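Local coordinates for PUM-HD domain-containing protein (Caenorhabditis elegans, PDB 7CGK) that binds single-stranded RNA through its Pumilio-repeat domain and probably recognises 3' untranslated regions of messenger RNAs, at residues Arg157-Ala162 and Cys195-Arg200. The protein carries 2 engineered substitutions. Numbering follows the deposited sequence.
Sequences RVVQKA and CRVVQR. Engineered in segment 157-162: Arg157 (natural residue His). With nucleotides of chain B.
Gln160 lays its amide across the CB of Arg196, NE2 to CB 3.3 Å, and turns both polar ends to A5 of chain B. Its NE2 donates to A5 N1 at 2.8 Å while its OE1 accepts from A5 N6 at 3.0 Å, a paired reading of the adenine. OE1, near the guanidinium plane of Arg200, also accepts from Arg200 NH1 at 2.9 Å; this second donor reinforces the amide orientation already set by the adenine, and Glu203 holds Arg200 through NE. With CG anti to the carbonyl carbon (chi1 -53°) and the chain bent at chi2, Arg196 carries its guanidinium between bases, A5 C5 3.5 Å above its centre and A4 N1 of chain B toward the rim of the opposite face. Replacing Arg196 by alanine is likely to leave A4 and A5 without the flat cationic group between them. The engineered Arg157 has A6 C6 of chain B over its centre and A5 C4 toward the rim. Behind the bases Val159 CG1 meets Val197 CG1 at 3.6 Å, where the axes of 157-162 and 195-200, from adjacent predicted Pumilio repeats, run parallel (0°). Gln199 reads A4 through the same two adenine positions, implying edge recognition by glutamine with a flat side chain, here Arg196, stacked between bases, as in Pumilio-repeat proteins.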
loop_
_atom_site.group_PDB
_atom_site.type_symbol
_atom_site.label_atom_id
_atom_site.label_comp_id
_atom_site.label_asym_id
_atom_site.label_seq_id
_atom_site.Cartn_x
_atom_site.Cartn_y
_atom_site.Cartn_z
ATOM N N ARG A 157 1.544 8.395 -1.556
ATOM C CA ARG A 157 2.452 7.569 -2.356
ATOM C C ARG A 157 3.906 7.958 -2.121
ATOM O O ARG A 157 4.789 7.094 -2.120
ATOM C CB ARG A 157 2.101 7.659 -3.845
ATOM C CG ARG A 157 0.617 7.398 -4.143
ATOM C CD ARG A 157 0.132 6.079 -3.531
ATOM N NE ARG A 157 0.580 4.876 -4.243
ATOM C CZ ARG A 157 -0.080 4.326 -5.262
ATOM N NH1 ARG A 157 -1.212 4.873 -5.711
ATOM N NH2 ARG A 157 0.385 3.228 -5.831
ATOM N N VAL A 158 4.165 9.245 -1.902
ATOM C CA VAL A 158 5.500 9.701 -1.538
ATOM C C VAL A 158 5.912 9.112 -0.190
ATOM O O VAL A 158 7.021 8.584 -0.033
ATOM C CB VAL A 158 5.526 11.241 -1.525
ATOM C CG1 VAL A 158 6.847 11.767 -1.056
ATOM C CG2 VAL A 158 5.170 11.777 -2.905
ATOM N N VAL A 159 5.017 9.191 0.804
ATOM C CA VAL A 159 5.314 8.667 2.136
ATOM C C VAL A 159 5.542 7.155 2.094
ATOM O O VAL A 159 6.425 6.631 2.781
ATOM C CB VAL A 159 4.178 9.025 3.108
ATOM C CG1 VAL A 159 4.415 8.383 4.451
ATOM C CG2 VAL A 159 4.048 10.505 3.235
ATOM N N GLN A 160 4.725 6.423 1.325
ATOM C CA GLN A 160 4.923 4.978 1.246
ATOM C C GLN A 160 6.281 4.645 0.645
ATOM O O GLN A 160 6.980 3.758 1.142
ATOM C CB GLN A 160 3.806 4.314 0.440
ATOM C CG GLN A 160 2.474 4.267 1.172
ATOM C CD GLN A 160 1.356 3.705 0.310
ATOM O OE1 GLN A 160 1.275 2.496 0.066
ATOM N NE2 GLN A 160 0.495 4.591 -0.175
ATOM N N LYS A 161 6.680 5.356 -0.414
ATOM C CA LYS A 161 7.985 5.100 -1.017
ATOM C C LYS A 161 9.109 5.388 -0.037
ATOM O O LYS A 161 10.112 4.660 -0.006
ATOM C CB LYS A 161 8.165 5.936 -2.289
ATOM C CG LYS A 161 9.081 5.264 -3.324
ATOM C CD LYS A 161 8.234 4.398 -4.254
ATOM C CE LYS A 161 9.001 3.856 -5.448
ATOM N NZ LYS A 161 9.574 2.512 -5.166
ATOM N N ALA A 162 8.971 6.462 0.762
ATOM C CA ALA A 162 9.993 6.771 1.757
ATOM C C ALA A 162 10.176 5.602 2.711
ATOM O O ALA A 162 11.307 5.242 3.054
ATOM C CB ALA A 162 9.629 8.038 2.537
ATOM N N CYS A 195 -4.414 4.746 5.513
ATOM C CA CYS A 195 -4.305 3.343 5.887
ATOM C C CYS A 195 -3.175 2.652 5.141
ATOM O O CYS A 195 -2.624 1.670 5.646
ATOM C CB CYS A 195 -5.625 2.618 5.637
ATOM S SG CYS A 195 -6.028 2.361 3.908
ATOM N N ARG A 196 -2.802 3.164 3.960
ATOM C CA ARG A 196 -1.694 2.594 3.195
ATOM C C ARG A 196 -0.357 2.927 3.839
ATOM O O ARG A 196 0.582 2.125 3.810
ATOM C CB ARG A 196 -1.738 3.125 1.756
ATOM C CG ARG A 196 -3.092 2.922 1.054
ATOM C CD ARG A 196 -3.301 1.455 0.627
ATOM N NE ARG A 196 -4.275 1.351 -0.460
ATOM C CZ ARG A 196 -4.366 0.329 -1.307
ATOM N NH1 ARG A 196 -3.542 -0.708 -1.200
ATOM N NH2 ARG A 196 -5.281 0.354 -2.272
ATOM N N VAL A 197 -0.254 4.115 4.417
ATOM C CA VAL A 197 0.934 4.474 5.178
ATOM C C VAL A 197 1.086 3.566 6.405
ATOM O O VAL A 197 2.167 3.024 6.661
ATOM C CB VAL A 197 0.870 5.968 5.540
ATOM C CG1 VAL A 197 2.062 6.394 6.341
ATOM C CG2 VAL A 197 0.765 6.787 4.250
ATOM N N VAL A 198 0.008 3.362 7.173
ATOM C CA VAL A 198 0.120 2.489 8.347
ATOM C C VAL A 198 0.586 1.099 7.933
ATOM O O VAL A 198 1.452 0.500 8.582
ATOM C CB VAL A 198 -1.212 2.415 9.121
ATOM C CG1 VAL A 198 -1.060 1.545 10.368
ATOM C CG2 VAL A 198 -1.733 3.799 9.488
ATOM N N GLN A 199 0.054 0.581 6.822
ATOM C CA GLN A 199 0.450 -0.746 6.357
ATOM C C GLN A 199 1.945 -0.808 6.018
ATOM O O GLN A 199 2.630 -1.766 6.410
ATOM C CB GLN A 199 -0.394 -1.157 5.156
ATOM C CG GLN A 199 -1.836 -1.450 5.509
ATOM C CD GLN A 199 -2.709 -1.660 4.291
ATOM O OE1 GLN A 199 -2.612 -2.668 3.590
ATOM N NE2 GLN A 199 -3.564 -0.703 4.030
ATOM N N ARG A 200 2.472 0.189 5.282
ATOM C CA ARG A 200 3.902 0.148 4.952
ATOM C C ARG A 200 4.731 0.164 6.212
ATOM O O ARG A 200 5.714 -0.578 6.327
ATOM C CB ARG A 200 4.341 1.319 4.072
ATOM C CG ARG A 200 3.616 1.494 2.802
ATOM C CD ARG A 200 3.959 0.479 1.742
ATOM N NE ARG A 200 3.273 -0.795 1.944
ATOM C CZ ARG A 200 1.979 -1.032 1.732
ATOM N NH1 ARG A 200 1.142 -0.072 1.326
ATOM N NH2 ARG A 200 1.527 -2.266 1.924
ATOM P P A B 5 -9.327 0.385 -5.931
ATOM O OP1 A B 5 -10.315 1.252 -6.625
ATOM O OP2 A B 5 -8.972 -0.948 -6.505
ATOM O "O5'" A B 5 -7.956 1.171 -5.801
ATOM C "C5'" A B 5 -7.743 2.007 -4.680
ATOM C "C4'" A B 5 -6.954 3.237 -5.036
ATOM O "O4'" A B 5 -5.705 3.188 -4.313
ATOM C "C3'" A B 5 -6.581 3.407 -6.507
ATOM O "O3'" A B 5 -6.430 4.807 -6.783
ATOM C "C2'" A B 5 -5.213 2.748 -6.573
ATOM O "O2'" A B 5 -4.391 3.196 -7.648
ATOM C "C1'" A B 5 -4.635 3.163 -5.230
ATOM N N9 A B 5 -3.597 2.279 -4.726
ATOM C C8 A B 5 -3.118 1.057 -5.135
ATOM N N7 A B 5 -2.113 0.633 -4.415
ATOM C C5 A B 5 -1.957 1.671 -3.499
ATOM C C6 A B 5 -1.069 1.880 -2.459
ATOM N N6 A B 5 -0.130 0.995 -2.141
ATOM N N1 A B 5 -1.208 3.042 -1.769
ATOM C C2 A B 5 -2.166 3.925 -2.077
ATOM N N3 A B 5 -3.070 3.835 -3.037
ATOM C C4 A B 5 -2.872 2.681 -3.683
ATOM P P A B 4 -12.701 -4.307 -4.266
ATOM O OP1 A B 4 -13.263 -3.274 -5.166
ATOM O OP2 A B 4 -12.707 -5.736 -4.697
ATOM O "O5'" A B 4 -11.200 -3.982 -3.839
ATOM C "C5'" A B 4 -10.538 -2.822 -4.320
ATOM C "C4'" A B 4 -10.600 -1.688 -3.324
ATOM O "O4'" A B 4 -10.415 -2.199 -1.976
ATOM C "C3'" A B 4 -9.518 -0.630 -3.490
ATOM O "O3'" A B 4 -9.888 0.375 -4.421
ATOM C "C2'" A B 4 -9.349 -0.083 -2.079
ATOM O "O2'" A B 4 -10.376 0.846 -1.793
ATOM C "C1'" A B 4 -9.590 -1.329 -1.234
ATOM N N9 A B 4 -8.350 -2.063 -0.929
ATOM C C8 A B 4 -7.906 -3.195 -1.554
ATOM N N7 A B 4 -6.772 -3.636 -1.054
ATOM C C5 A B 4 -6.459 -2.743 -0.027
ATOM C C6 A B 4 -5.387 -2.654 0.899
ATOM N N6 A B 4 -4.370 -3.510 0.976
ATOM N N1 A B 4 -5.384 -1.634 1.777
ATOM C C2 A B 4 -6.401 -0.753 1.721
ATOM N N3 A B 4 -7.462 -0.727 0.900
ATOM C C4 A B 4 -7.429 -1.763 0.046
ATOM P P A B 6 -6.613 5.349 -8.283
ATOM O OP1 A B 6 -8.056 5.617 -8.527
ATOM O OP2 A B 6 -5.791 4.446 -9.144
ATOM O "O5'" A B 6 -5.883 6.760 -8.291
ATOM C "C5'" A B 6 -4.473 6.815 -8.294
ATOM C "C4'" A B 6 -3.972 8.136 -8.783
ATOM O "O4'" A B 6 -2.967 8.627 -7.862
ATOM C "C3'" A B 6 -3.278 8.073 -10.133
ATOM O "O3'" A B 6 -4.193 8.218 -11.200
ATOM C "C2'" A B 6 -2.226 9.177 -10.063
ATOM O "O2'" A B 6 -2.786 10.427 -10.444
ATOM C "C1'" A B 6 -1.896 9.210 -8.566
ATOM N N9 A B 6 -0.683 8.463 -8.210
ATOM C C8 A B 6 0.362 8.958 -7.475
ATOM N N7 A B 6 1.321 8.097 -7.268
ATOM C C5 A B 6 0.877 6.953 -7.900
ATOM C C6 A B 6 1.463 5.685 -8.025
ATOM N N6 A B 6 2.654 5.417 -7.487
ATOM N N1 A B 6 0.779 4.722 -8.703
ATOM C C2 A B 6 -0.409 5.059 -9.232
ATOM N N3 A B 6 -1.073 6.221 -9.169
ATOM C C4 A B 6 -0.368 7.147 -8.481
#